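Local coordinates for pilus assembly protein PILC (Thermus thermophilus, PDB 2WHN) that probably acts in the inner membrane as a component of the type IV pilus machinery that controls pilus assembly and disassembly and supports the ATPase PilB, at residues A5-P10 with E44-R49; G11-A16 with K105-R110; F18-A23 with L99-E104; A64-L69 with L82-E87. All blocks are in the same frame, centred on the assembly; numbering follows the deposited sequence.

Overall arrangement
The four contacts join five of the six helices of the PilC N-terminal domain. Contacts 2 and 3 are successive levels of one interface between helices 12-28 and 92-109, with centres about 9 Å apart, so the first and last helices close the domain and contact 3 nests within contact 2. Contact 1, about 16 Å from contact 2 between centres, lays the N-terminal loop on the start of helix 46-60; its Phe48 packs on Asp14, Leu15 and Phe18. Contact 4 pairs helices 65-70 and 77-89 within the loop closed by contact 3. It lies across the chain's centre from contact 1, about 22 Å between centres, and meets contact 3 through Leu82 on Leu99 and Phe65 on Leu22.

Contact 1. Residues A5-P10 with E44-R49; sequences ALERGP and ENRKFR
Gly9 and Pro10 pass along the first turn of helix 46-60, with Gly9 CA 5.5 Å from Lys47 CA and Pro10 CA 5.4 Å from Phe48 CA. A salt-bridge network of Glu7, Arg46 and Lys47 holds the N-terminal lead-in against the all-helical domain. Glu7 reaches across with an extended chain, its CG anti to the backbone N (chi1 -167°), and offers both oxygens to Arg46. The guanidinium takes them side-on: Arg46 NE donates to Glu7 OE2 at 2.7 Å, while Arg46 NH2 donates to Glu7 OE1 at 3.1 Å and also to OE2. Carboxylate and guanidinium lie nearly coplanar, 9° apart, a flat two-pronged pairing that should resist rotation of either group. Lys47 supplies a second, looser charge, NZ standing a long 3.7 Å from Glu7 OE1, while its CB rests beside Gly9 CA. Beyond this polar surface the contact turns apolar at Pro10, which also touches Ile74. Phe48 is buried, and its ring meets Phe18 of helix 12-28 edge-to-face. Pro10 lays CB over one face of this same ring, and its CG touches Phe48 CB at 3.7 Å.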
loop_
_atom_site.group_PDB
_atom_site.type_symbol
_atom_site.label_atom_id
_atom_site.label_comp_id
_atom_site.label_asym_id
_atom_site.label_seq_id
_atom_site.Cartn_x
_atom_site.Cartn_y
_atom_site.Cartn_z
ATOM N N ALA A 5 13.203 -17.079 -1.404
ATOM C CA ALA A 5 14.073 -16.169 -0.664
ATOM C C ALA A 5 14.992 -15.354 -1.579
ATOM O O ALA A 5 15.472 -14.287 -1.194
ATOM C CB ALA A 5 14.886 -16.936 0.369
ATOM N N LEU A 6 15.223 -15.850 -2.793
ATOM C CA LEU A 6 16.150 -15.211 -3.723
ATOM C C LEU A 6 15.484 -14.145 -4.599
ATOM O O LEU A 6 16.160 -13.422 -5.328
ATOM C CB LEU A 6 16.848 -16.261 -4.599
ATOM C CG LEU A 6 17.833 -17.204 -3.896
ATOM C CD1 LEU A 6 18.282 -18.324 -4.822
ATOM C CD2 LEU A 6 19.036 -16.441 -3.370
ATOM N N GLU A 7 14.161 -14.055 -4.529
ATOM C CA GLU A 7 13.408 -13.171 -5.416
ATOM C C GLU A 7 13.372 -11.743 -4.865
ATOM O O GLU A 7 13.159 -11.542 -3.672
ATOM C CB GLU A 7 11.981 -13.702 -5.612
ATOM C CG GLU A 7 11.232 -13.037 -6.758
ATOM C CD GLU A 7 9.766 -13.436 -6.827
ATOM O OE1 GLU A 7 9.339 -14.309 -6.035
ATOM O OE2 GLU A 7 9.048 -12.881 -7.685
ATOM N N ARG A 8 13.631 -10.763 -5.726
ATOM C CA ARG A 8 13.598 -9.360 -5.318
ATOM C C ARG A 8 12.184 -8.961 -4.904
ATOM O O ARG A 8 11.275 -8.932 -5.734
ATOM C CB ARG A 8 14.065 -8.452 -6.459
ATOM C CG ARG A 8 15.427 -8.803 -7.034
ATOM C CD ARG A 8 15.803 -7.837 -8.149
ATOM N NE ARG A 8 17.247 -7.754 -8.353
ATOM C CZ ARG A 8 17.881 -6.654 -8.746
ATOM N NH1 ARG A 8 17.198 -5.537 -8.960
ATOM N NH2 ARG A 8 19.196 -6.663 -8.915
ATOM N N GLY A 9 12.000 -8.678 -3.617
ATOM C CA GLY A 9 10.709 -8.216 -3.107
ATOM C C GLY A 9 10.588 -6.705 -3.133
ATOM O O GLY A 9 11.508 -6.011 -3.563
ATOM N N PRO A 10 9.448 -6.181 -2.661
ATOM C CA PRO A 10 9.200 -4.741 -2.686
ATOM C C PRO A 10 10.292 -3.962 -1.954
ATOM O O PRO A 10 10.709 -4.352 -0.867
ATOM C CB PRO A 10 7.868 -4.599 -1.939
ATOM C CG PRO A 10 7.226 -5.948 -2.024
ATOM C CD PRO A 10 8.342 -6.934 -2.038
ATOM N N GLU A 44 5.012 -2.410 -10.535
ATOM C CA GLU A 44 6.115 -2.940 -11.338
ATOM C C GLU A 44 6.712 -4.215 -10.750
ATOM O O GLU A 44 7.030 -5.154 -11.479
ATOM C CB GLU A 44 7.211 -1.886 -11.517
ATOM C CG GLU A 44 7.976 -2.016 -12.823
ATOM C CD GLU A 44 9.472 -1.804 -12.658
ATOM O OE1 GLU A 44 9.871 -1.037 -11.755
ATOM O OE2 GLU A 44 10.248 -2.402 -13.438
ATOM N N ASN A 45 6.905 -4.225 -9.435
ATOM C CA ASN A 45 7.480 -5.379 -8.751
ATOM C C ASN A 45 6.491 -6.540 -8.650
ATOM O O ASN A 45 5.416 -6.398 -8.075
ATOM C CB ASN A 45 7.964 -4.977 -7.356
ATOM C CG ASN A 45 8.604 -6.128 -6.606
ATOM O OD1 ASN A 45 9.803 -6.378 -6.738
ATOM N ND2 ASN A 45 7.812 -6.825 -5.799
ATOM N N ARG A 46 6.868 -7.692 -9.197
ATOM C CA ARG A 46 5.956 -8.832 -9.301
ATOM C C ARG A 46 5.467 -9.311 -7.943
ATOM O O ARG A 46 4.315 -9.728 -7.798
ATOM C CB ARG A 46 6.621 -9.997 -10.037
ATOM C CG ARG A 46 5.696 -11.186 -10.250
ATOM C CD ARG A 46 6.473 -12.461 -10.534
ATOM N NE ARG A 46 6.918 -13.120 -9.308
ATOM C CZ ARG A 46 6.160 -13.933 -8.577
ATOM N NH1 ARG A 46 4.910 -14.186 -8.939
ATOM N NH2 ARG A 46 6.651 -14.490 -7.480
ATOM N N LYS A 47 6.373 -9.325 -6.970
ATOM C CA LYS A 47 6.041 -9.767 -5.626
ATOM C C LYS A 47 5.111 -8.779 -4.926
ATOM O O LYS A 47 4.200 -9.180 -4.195
ATOM C CB LYS A 47 7.313 -9.978 -4.804
ATOM C CG LYS A 47 7.103 -10.828 -3.562
ATOM C CD LYS A 47 8.253 -11.813 -3.366
ATOM C CE LYS A 47 7.854 -12.939 -2.425
ATOM N NZ LYS A 47 8.901 -14.008 -2.369
ATOM N N PHE A 48 5.326 -7.489 -5.163
ATOM C CA PHE A 48 4.420 -6.475 -4.637
ATOM C C PHE A 48 3.057 -6.569 -5.309
ATOM O O PHE A 48 2.027 -6.408 -4.653
ATOM C CB PHE A 48 5.001 -5.071 -4.802
ATOM C CG PHE A 48 4.429 -4.064 -3.837
ATOM C CD1 PHE A 48 3.804 -4.480 -2.669
ATOM C CD2 PHE A 48 4.558 -2.708 -4.074
ATOM C CE1 PHE A 48 3.283 -3.555 -1.775
ATOM C CE2 PHE A 48 4.064 -1.778 -3.169
ATOM C CZ PHE A 48 3.423 -2.199 -2.025
ATOM N N ARG A 49 3.059 -6.870 -6.607
ATOM C CA ARG A 49 1.822 -7.079 -7.356
ATOM C C ARG A 49 1.015 -8.225 -6.760
ATOM O O ARG A 49 -0.203 -8.124 -6.606
ATOM C CB ARG A 49 2.119 -7.376 -8.828
ATOM C CG ARG A 49 2.148 -6.153 -9.722
ATOM C CD ARG A 49 1.550 -6.445 -11.091
ATOM N NE ARG A 49 2.168 -7.604 -11.732
ATOM C CZ ARG A 49 3.447 -7.670 -12.094
ATOM N NH1 ARG A 49 4.262 -6.648 -11.868
ATOM N NH2 ARG A 49 3.913 -8.767 -12.674
#

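Contact 2. Residues G11-A16 with K105-R110; sequences GLKDLA and KELELR
Leu12 and Leu107 carry this contact, sliding past each other in opposite directions between the first turn of helix 12-28 and the last turns of helix 92-109. The local axes run nearly antiparallel, at 152°, and come no closer than 9.8 Å, so two large side chains fill the gap. The tight part lies under one methyl: Leu12 CD2 presses on the backbone of the other helix, 3.3 Å from Leu107 CA, closer than usual carbon-carbon contact, and also touches Leu107 CD1 at 3.6 Å. Leu12 points its branch there with CG anti to the backbone N (chi1 174°), and Leu107 answers with the same first torsion, so that its CD1 lies against Leu12 while CD2 turns to Lys13 and Ala16. On the inner side Leu103 packs on Leu12, Leu15 and Ala16, and Leu107 CD2 lightly touches Ala16 CB at 4.4 Å.

Outward the packing slackens. Leu107 CD2 meets Lys13 CG at 3.9 Å before the bent lysine chain leads off toward solvent. Glu106 meets Leu12 CD2 through its backbone C at 3.9 Å, and its OE1 lies near Leu12 CD1. At the start of helix 12-28, Asp14, the third helical residue, accepts the N-H of the N-cap Gly11 on the anti side of OD2, in a bond modelled so short that its length is doubtful. The leucine packing is that of an antiparallel helix pair in which the opening and closing helices of an all-helical domain meet, splaying apart toward their outer ends.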
loop_
_atom_site.group_PDB
_atom_site.type_symbol
_atom_site.label_atom_id
_atom_site.label_comp_id
_atom_site.label_asym_id
_atom_site.label_seq_id
_atom_site.Cartn_x
_atom_site.Cartn_y
_atom_site.Cartn_z
ATOM N N GLY A 11 10.735 -2.859 -2.546
ATOM C CA GLY A 11 11.679 -1.972 -1.887
ATOM C C GLY A 11 11.026 -0.700 -1.378
ATOM O O GLY A 11 9.802 -0.545 -1.434
ATOM N N LEU A 12 11.846 0.195 -0.839
ATOM C CA LEU A 12 11.385 1.510 -0.429
ATOM C C LEU A 12 10.738 2.234 -1.603
ATOM O O LEU A 12 9.691 2.864 -1.451
ATOM C CB LEU A 12 12.552 2.341 0.116
ATOM C CG LEU A 12 12.234 3.801 0.447
ATOM C CD1 LEU A 12 11.156 3.891 1.517
ATOM C CD2 LEU A 12 13.488 4.553 0.882
ATOM N N LYS A 13 11.380 2.169 -2.765
ATOM C CA LYS A 13 10.844 2.811 -3.956
ATOM C C LYS A 13 9.454 2.274 -4.276
ATOM O O LYS A 13 8.509 3.044 -4.448
ATOM C CB LYS A 13 11.775 2.619 -5.156
ATOM C CG LYS A 13 11.559 3.649 -6.257
ATOM C CD LYS A 13 12.451 3.393 -7.462
ATOM C CE LYS A 13 12.186 2.018 -8.059
ATOM N NZ LYS A 13 10.729 1.706 -8.122
ATOM N N ASP A 14 9.324 0.951 -4.299
ATOM C CA ASP A 14 8.049 0.311 -4.609
ATOM C C ASP A 14 6.948 0.802 -3.672
ATOM O O ASP A 14 5.836 1.103 -4.108
ATOM C CB ASP A 14 8.175 -1.207 -4.518
ATOM C CG ASP A 14 9.291 -1.753 -5.393
ATOM O OD1 ASP A 14 9.049 -1.985 -6.597
ATOM O OD2 ASP A 14 10.411 -1.951 -4.875
ATOM N N LEU A 15 7.266 0.885 -2.384
ATOM C CA LEU A 15 6.293 1.307 -1.384
ATOM C C LEU A 15 5.938 2.787 -1.512
ATOM O O LEU A 15 4.777 3.170 -1.352
ATOM C CB LEU A 15 6.792 0.997 0.031
ATOM C CG LEU A 15 5.802 1.342 1.148
ATOM C CD1 LEU A 15 4.508 0.541 0.985
ATOM C CD2 LEU A 15 6.418 1.088 2.510
ATOM N N ALA A 16 6.936 3.616 -1.801
ATOM C CA ALA A 16 6.705 5.043 -2.010
ATOM C C ALA A 16 5.778 5.296 -3.197
ATOM O O ALA A 16 4.855 6.105 -3.114
ATOM C CB ALA A 16 8.023 5.778 -2.196
ATOM N N LYS A 105 10.623 11.225 0.789
ATOM C CA LYS A 105 11.758 11.954 1.343
ATOM C C LYS A 105 12.794 11.014 1.951
ATOM O O LYS A 105 13.996 11.221 1.796
ATOM C CB LYS A 105 11.286 12.991 2.364
ATOM C CG LYS A 105 10.706 14.250 1.731
ATOM C CD LYS A 105 10.243 15.249 2.786
ATOM C CE LYS A 105 8.793 15.005 3.180
ATOM N NZ LYS A 105 8.450 15.691 4.459
ATOM N N GLU A 106 12.326 9.965 2.620
ATOM C CA GLU A 106 13.200 8.884 3.062
ATOM C C GLU A 106 13.958 8.321 1.864
ATOM O O GLU A 106 15.171 8.126 1.918
ATOM C CB GLU A 106 12.384 7.775 3.737
ATOM C CG GLU A 106 13.127 7.033 4.845
ATOM C CD GLU A 106 12.604 5.621 5.069
ATOM O OE1 GLU A 106 11.373 5.446 5.184
ATOM O OE2 GLU A 106 13.431 4.686 5.146
ATOM N N LEU A 107 13.239 8.104 0.769
ATOM C CA LEU A 107 13.830 7.568 -0.450
ATOM C C LEU A 107 14.972 8.438 -0.971
ATOM O O LEU A 107 16.054 7.936 -1.277
ATOM C CB LEU A 107 12.761 7.409 -1.532
ATOM C CG LEU A 107 13.209 6.769 -2.848
ATOM C CD1 LEU A 107 13.788 5.383 -2.602
ATOM C CD2 LEU A 107 12.045 6.705 -3.830
ATOM N N GLU A 108 14.723 9.737 -1.104
ATOM C CA GLU A 108 15.700 10.618 -1.736
ATOM C C GLU A 108 16.905 10.893 -0.841
ATOM O O GLU A 108 18.002 11.157 -1.332
ATOM C CB GLU A 108 15.053 11.923 -2.200
ATOM C CG GLU A 108 14.520 12.797 -1.081
ATOM C CD GLU A 108 14.644 14.273 -1.399
ATOM O OE1 GLU A 108 15.630 14.654 -2.062
ATOM O OE2 GLU A 108 13.752 15.050 -0.997
ATOM N N LEU A 109 16.702 10.818 0.472
ATOM C CA LEU A 109 17.820 10.716 1.406
ATOM C C LEU A 109 18.680 9.505 1.062
ATOM O O LEU A 109 19.819 9.645 0.612
ATOM C CB LEU A 109 17.312 10.597 2.845
ATOM C CG LEU A 109 17.121 11.889 3.641
ATOM C CD1 LEU A 109 16.497 12.977 2.779
ATOM C CD2 LEU A 109 16.275 11.630 4.882
ATOM N N ARG A 110 18.126 8.315 1.274
ATOM C CA ARG A 110 18.814 7.071 0.944
ATOM C C ARG A 110 19.088 6.979 -0.553
ATOM O O ARG A 110 19.981 7.649 -1.069
ATOM C CB ARG A 110 17.999 5.874 1.412
#

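Contact 3. Residues F18-A23 with L99-E104; sequences FSRQLA and LASFLE
Arg20 of helix 12-28 lies across Ala100, Ser101 and Glu104 of helix 92-109 at a close antiparallel helix crossing, the axes 8.4 Å apart and inclined at 150°. Its guanidinium is gripped on several sides. Glu104 takes it side-on, Arg20 NE donating to Glu104 OE2 at 2.8 Å in an almost straight bond (174°) and Arg20 NH2 to Glu104 OE1 at 2.9 Å. The oxygens lie close to the guanidinium plane, although the carboxylate itself is turned 28° from it, so the nitrogens meet each oxygen on its syn side but tilted out of the carboxylate plane. Arg20 NH2 has a second acceptor in Ser101 OG, also near the guanidinium plane at 2.9 Å. Underneath, Ala100 CB sits over the centre of the group, 3.5 Å from its plane, so that one face of the guanidinium rests on this methyl.

The arginine chain makes this possible by leaving the backbone with CG anti to N and then folding at both chi2 and chi3, which brings the flat end back over the neighbouring helix. In the next shell, Asp97 forms a salt bridge with Arg20 NH1, and its carbonyl oxygen is bonded to Ser101 OG, holding that hydroxyl beside the arginine. Small side chains permit the close approach: Ser19 and Ala100 meet CB to CB at 3.8 Å. Ser19 OG is held by Leu15 O and Tyr79 OH, and the same oxygen abuts Leu103 CD1 at 3.5 Å.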
loop_
_atom_site.group_PDB
_atom_site.type_symbol
_atom_site.label_atom_id
_atom_site.label_comp_id
_atom_site.label_asym_id
_atom_site.label_seq_id
_atom_site.Cartn_x
_atom_site.Cartn_y
_atom_site.Cartn_z
ATOM N N PHE A 18 3.625 3.103 -4.677
ATOM C CA PHE A 18 2.308 2.615 -4.272
ATOM C C PHE A 18 1.550 3.639 -3.433
ATOM O O PHE A 18 0.370 3.903 -3.673
ATOM C CB PHE A 18 2.426 1.314 -3.482
ATOM C CG PHE A 18 1.174 0.954 -2.725
ATOM C CD1 PHE A 18 0.081 0.423 -3.383
ATOM C CD2 PHE A 18 1.092 1.157 -1.360
ATOM C CE1 PHE A 18 -1.075 0.099 -2.693
ATOM C CE2 PHE A 18 -0.053 0.826 -0.662
ATOM C CZ PHE A 18 -1.143 0.304 -1.328
ATOM N N SER A 19 2.215 4.161 -2.405
ATOM C CA SER A 19 1.589 5.072 -1.450
ATOM C C SER A 19 1.158 6.378 -2.118
ATOM O O SER A 19 0.084 6.901 -1.833
ATOM C CB SER A 19 2.538 5.369 -0.281
ATOM O OG SER A 19 2.869 4.189 0.435
ATOM N N ARG A 20 2.014 6.912 -2.986
ATOM C CA ARG A 20 1.676 8.102 -3.763
ATOM C C ARG A 20 0.482 7.866 -4.700
ATOM O O ARG A 20 -0.448 8.676 -4.760
ATOM C CB ARG A 20 2.891 8.585 -4.559
ATOM C CG ARG A 20 2.629 9.849 -5.368
ATOM C CD ARG A 20 1.959 10.910 -4.500
ATOM N NE ARG A 20 2.872 11.416 -3.479
ATOM C CZ ARG A 20 2.498 12.140 -2.427
ATOM N NH1 ARG A 20 1.217 12.450 -2.248
ATOM N NH2 ARG A 20 3.408 12.557 -1.555
ATOM N N GLN A 21 0.517 6.761 -5.436
ATOM C CA GLN A 21 -0.575 6.402 -6.339
ATOM C C GLN A 21 -1.910 6.353 -5.613
ATOM O O GLN A 21 -2.907 6.910 -6.082
ATOM C CB GLN A 21 -0.302 5.050 -6.995
ATOM C CG GLN A 21 0.820 5.070 -8.026
ATOM C CD GLN A 21 1.221 3.677 -8.463
ATOM O OE1 GLN A 21 1.042 2.707 -7.724
ATOM N NE2 GLN A 21 1.737 3.564 -9.682
ATOM N N LEU A 22 -1.935 5.644 -4.490
ATOM C CA LEU A 22 -3.155 5.495 -3.719
ATOM C C LEU A 22 -3.596 6.843 -3.152
ATOM O O LEU A 22 -4.758 7.219 -3.274
ATOM C CB LEU A 22 -2.961 4.467 -2.601
ATOM C CG LEU A 22 -4.188 4.135 -1.748
ATOM C CD1 LEU A 22 -5.363 3.684 -2.621
ATOM C CD2 LEU A 22 -3.857 3.084 -0.693
ATOM N N ALA A 23 -2.650 7.583 -2.574
ATOM C CA ALA A 23 -2.896 8.951 -2.119
ATOM C C ALA A 23 -3.584 9.779 -3.198
ATOM O O ALA A 23 -4.515 10.537 -2.920
ATOM C CB ALA A 23 -1.576 9.620 -1.719
ATOM N N LEU A 99 1.948 9.739 4.492
ATOM C CA LEU A 99 2.807 8.560 4.428
ATOM C C LEU A 99 3.655 8.561 3.157
ATOM O O LEU A 99 4.844 8.262 3.199
ATOM C CB LEU A 99 1.972 7.276 4.506
ATOM C CG LEU A 99 1.463 6.896 5.899
ATOM C CD1 LEU A 99 0.507 5.710 5.827
ATOM C CD2 LEU A 99 2.634 6.594 6.824
ATOM N N ALA A 100 3.040 8.904 2.028
ATOM C CA ALA A 100 3.747 8.928 0.748
ATOM C C ALA A 100 4.857 9.978 0.734
ATOM O O ALA A 100 5.960 9.726 0.248
ATOM C CB ALA A 100 2.772 9.167 -0.398
ATOM N N SER A 101 4.558 11.159 1.265
ATOM C CA SER A 101 5.540 12.242 1.320
ATOM C C SER A 101 6.707 11.875 2.227
ATOM O O SER A 101 7.863 12.169 1.923
ATOM C CB SER A 101 4.887 13.527 1.829
ATOM O OG SER A 101 3.874 13.964 0.941
ATOM N N PHE A 102 6.381 11.303 3.380
ATOM C CA PHE A 102 7.382 10.770 4.286
ATOM C C PHE A 102 8.307 9.788 3.567
ATOM O O PHE A 102 9.532 9.850 3.713
ATOM C CB PHE A 102 6.700 10.079 5.466
ATOM C CG PHE A 102 7.658 9.473 6.444
ATOM C CD1 PHE A 102 8.227 10.246 7.444
ATOM C CD2 PHE A 102 8.011 8.138 6.352
ATOM C CE1 PHE A 102 9.126 9.695 8.338
ATOM C CE2 PHE A 102 8.905 7.579 7.248
ATOM C CZ PHE A 102 9.468 8.359 8.237
ATOM N N LEU A 103 7.720 8.887 2.786
ATOM C CA LEU A 103 8.481 7.815 2.152
ATOM C C LEU A 103 9.318 8.343 0.992
ATOM O O LEU A 103 10.481 7.960 0.827
ATOM C CB LEU A 103 7.546 6.707 1.673
ATOM C CG LEU A 103 6.944 5.842 2.781
ATOM C CD1 LEU A 103 5.782 5.000 2.263
ATOM C CD2 LEU A 103 8.017 4.963 3.411
ATOM N N GLU A 104 8.740 9.265 0.228
ATOM C CA GLU A 104 9.452 9.902 -0.872
ATOM C C GLU A 104 10.711 10.606 -0.381
ATOM O O GLU A 104 11.734 10.597 -1.054
ATOM C CB GLU A 104 8.547 10.901 -1.592
ATOM C CG GLU A 104 7.691 10.286 -2.676
ATOM C CD GLU A 104 6.411 11.060 -2.898
ATOM O OE1 GLU A 104 6.232 12.112 -2.243
ATOM O OE2 GLU A 104 5.597 10.632 -3.744
#

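Contact 4. Residues A64-L69 with L82-E87; sequences AFSEAL and LVRAGE
Ser66 and Phe65, at the start of helix 65-70, face Glu87 and Val83 of helix 77-89, the two segments antiparallel at 160° with axes 8.9 Å apart. Glu87 extends its carboxylate to the amino end of the shorter helix. There Glu87 OE2 accepts from Ser66 N in a bond modelled so short, at 2.3 Å, that its exact length is doubtful. Ser66 turns OG between its backbone N and carbonyl carbon (chi1 57°), the crowded position, which sets the hydroxyl close to both carboxylate oxygens, with at most a weak bond whose acceptor is not settled. From its own helix Arg84 meets the other oxygen: Arg84 NH1 donates to Glu87 OE1 at 3.0 Å, nearly along the C-O axis, with OE1 lying 29° out of the guanidinium plane. The arginine and the helix start would together probably stabilise the negative charge.

Beside this polar end, Val83 crosses Phe65 at about a right angle, CG1 reaching ring atom CD2 at 3.5 Å in an oblique approach. Leu69 and Val83 meet tip to tip, and Leu69 CD1 also stands over the centre of the Phe65 ring, 4.0 Å above its plane. The ring continues into the core against Val55 and Val59 of helix 46-60 and Leu92. Apolar inside and charged at its mouth, the contact joins two successive antiparallel helices as a helical hairpin within this all-helical T2SS protein F-type domain.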
loop_
_atom_site.group_PDB
_atom_site.type_symbol
_atom_site.label_atom_id
_atom_site.label_comp_id
_atom_site.label_asym_id
_atom_site.label_seq_id
_atom_site.Cartn_x
_atom_site.Cartn_y
_atom_site.Cartn_z
ATOM N N ALA A 64 -10.915 -5.620 6.804
ATOM C CA ALA A 64 -10.456 -4.244 6.930
ATOM C C ALA A 64 -9.160 -4.031 6.156
ATOM O O ALA A 64 -8.350 -4.951 6.018
ATOM C CB ALA A 64 -10.275 -3.878 8.398
ATOM N N PHE A 65 -8.983 -2.821 5.630
ATOM C CA PHE A 65 -7.804 -2.484 4.834
ATOM C C PHE A 65 -6.531 -2.656 5.661
ATOM O O PHE A 65 -5.558 -3.269 5.207
ATOM C CB PHE A 65 -7.914 -1.046 4.303
ATOM C CG PHE A 65 -6.795 -0.644 3.382
ATOM C CD1 PHE A 65 -6.229 -1.559 2.507
ATOM C CD2 PHE A 65 -6.344 0.668 3.356
ATOM C CE1 PHE A 65 -5.213 -1.178 1.640
ATOM C CE2 PHE A 65 -5.329 1.057 2.498
ATOM C CZ PHE A 65 -4.759 0.134 1.640
ATOM N N SER A 66 -6.556 -2.144 6.887
ATOM C CA SER A 66 -5.407 -2.239 7.781
ATOM C C SER A 66 -5.023 -3.680 8.102
ATOM O O SER A 66 -3.839 -4.003 8.178
ATOM C CB SER A 66 -5.662 -1.464 9.072
ATOM O OG SER A 66 -6.836 -1.927 9.702
ATOM N N GLU A 67 -6.014 -4.549 8.283
ATOM C CA GLU A 67 -5.723 -5.960 8.537
ATOM C C GLU A 67 -5.179 -6.655 7.289
ATOM O O GLU A 67 -4.284 -7.493 7.379
ATOM C CB GLU A 67 -6.943 -6.714 9.078
ATOM C CG GLU A 67 -6.700 -8.224 9.191
ATOM C CD GLU A 67 -7.778 -8.957 9.972
ATOM O OE1 GLU A 67 -8.926 -8.470 10.016
ATOM O OE2 GLU A 67 -7.481 -10.040 10.525
ATOM N N ALA A 68 -5.710 -6.300 6.123
ATOM C CA ALA A 68 -5.172 -6.824 4.870
ATOM C C ALA A 68 -3.694 -6.459 4.708
ATOM O O ALA A 68 -2.877 -7.304 4.341
ATOM C CB ALA A 68 -5.986 -6.330 3.684
ATOM N N LEU A 69 -3.351 -5.214 5.024
ATOM C CA LEU A 69 -1.958 -4.768 5.005
ATOM C C LEU A 69 -1.107 -5.517 6.026
ATOM O O LEU A 69 0.051 -5.850 5.760
ATOM C CB LEU A 69 -1.864 -3.266 5.275
ATOM C CG LEU A 69 -2.684 -2.328 4.385
ATOM C CD1 LEU A 69 -2.480 -0.882 4.809
ATOM C CD2 LEU A 69 -2.327 -2.520 2.921
ATOM N N LEU A 82 -1.502 3.815 11.262
ATOM C CA LEU A 82 -1.963 5.064 10.671
ATOM C C LEU A 82 -3.122 4.827 9.703
ATOM O O LEU A 82 -4.144 5.510 9.765
ATOM C CB LEU A 82 -0.810 5.774 9.959
ATOM C CG LEU A 82 0.079 6.611 10.878
ATOM C CD1 LEU A 82 1.289 7.142 10.117
ATOM C CD2 LEU A 82 -0.730 7.754 11.496
ATOM N N VAL A 83 -2.961 3.843 8.823
ATOM C CA VAL A 83 -4.050 3.401 7.955
ATOM C C VAL A 83 -5.280 3.008 8.760
ATOM O O VAL A 83 -6.408 3.324 8.377
ATOM C CB VAL A 83 -3.620 2.224 7.046
ATOM C CG1 VAL A 83 -4.840 1.555 6.412
ATOM C CG2 VAL A 83 -2.660 2.718 5.973
ATOM N N ARG A 84 -5.064 2.349 9.896
ATOM C CA ARG A 84 -6.175 1.948 10.759
ATOM C C ARG A 84 -6.937 3.153 11.309
ATOM O O ARG A 84 -8.163 3.126 11.422
ATOM C CB ARG A 84 -5.681 1.071 11.913
ATOM C CG ARG A 84 -6.731 0.826 12.986
ATOM C CD ARG A 84 -7.895 0.031 12.423
ATOM N NE ARG A 84 -9.032 0.000 13.337
ATOM C CZ ARG A 84 -10.205 -0.553 13.047
ATOM N NH1 ARG A 84 -10.397 -1.124 11.863
ATOM N NH2 ARG A 84 -11.184 -0.531 13.939
ATOM N N ALA A 85 -6.210 4.206 11.664
ATOM C CA ALA A 85 -6.846 5.445 12.109
ATOM C C ALA A 85 -7.635 6.082 10.963
ATOM O O ALA A 85 -8.723 6.615 11.166
ATOM C CB ALA A 85 -5.809 6.419 12.651
ATOM N N GLY A 86 -7.097 5.977 9.753
ATOM C CA GLY A 86 -7.752 6.528 8.566
ATOM C C GLY A 86 -9.069 5.857 8.223
ATOM O O GLY A 86 -10.020 6.519 7.807
ATOM N N GLU A 87 -9.125 4.538 8.383
ATOM C CA GLU A 87 -10.354 3.787 8.121
ATOM C C GLU A 87 -11.514 4.320 8.945
ATOM O O GLU A 87 -12.656 4.334 8.485
ATOM C CB GLU A 87 -10.164 2.303 8.437
ATOM C CG GLU A 87 -9.033 1.639 7.692
ATOM C CD GLU A 87 -8.774 0.233 8.186
ATOM O OE1 GLU A 87 -9.192 -0.088 9.317
ATOM O OE2 GLU A 87 -8.169 -0.556 7.433
#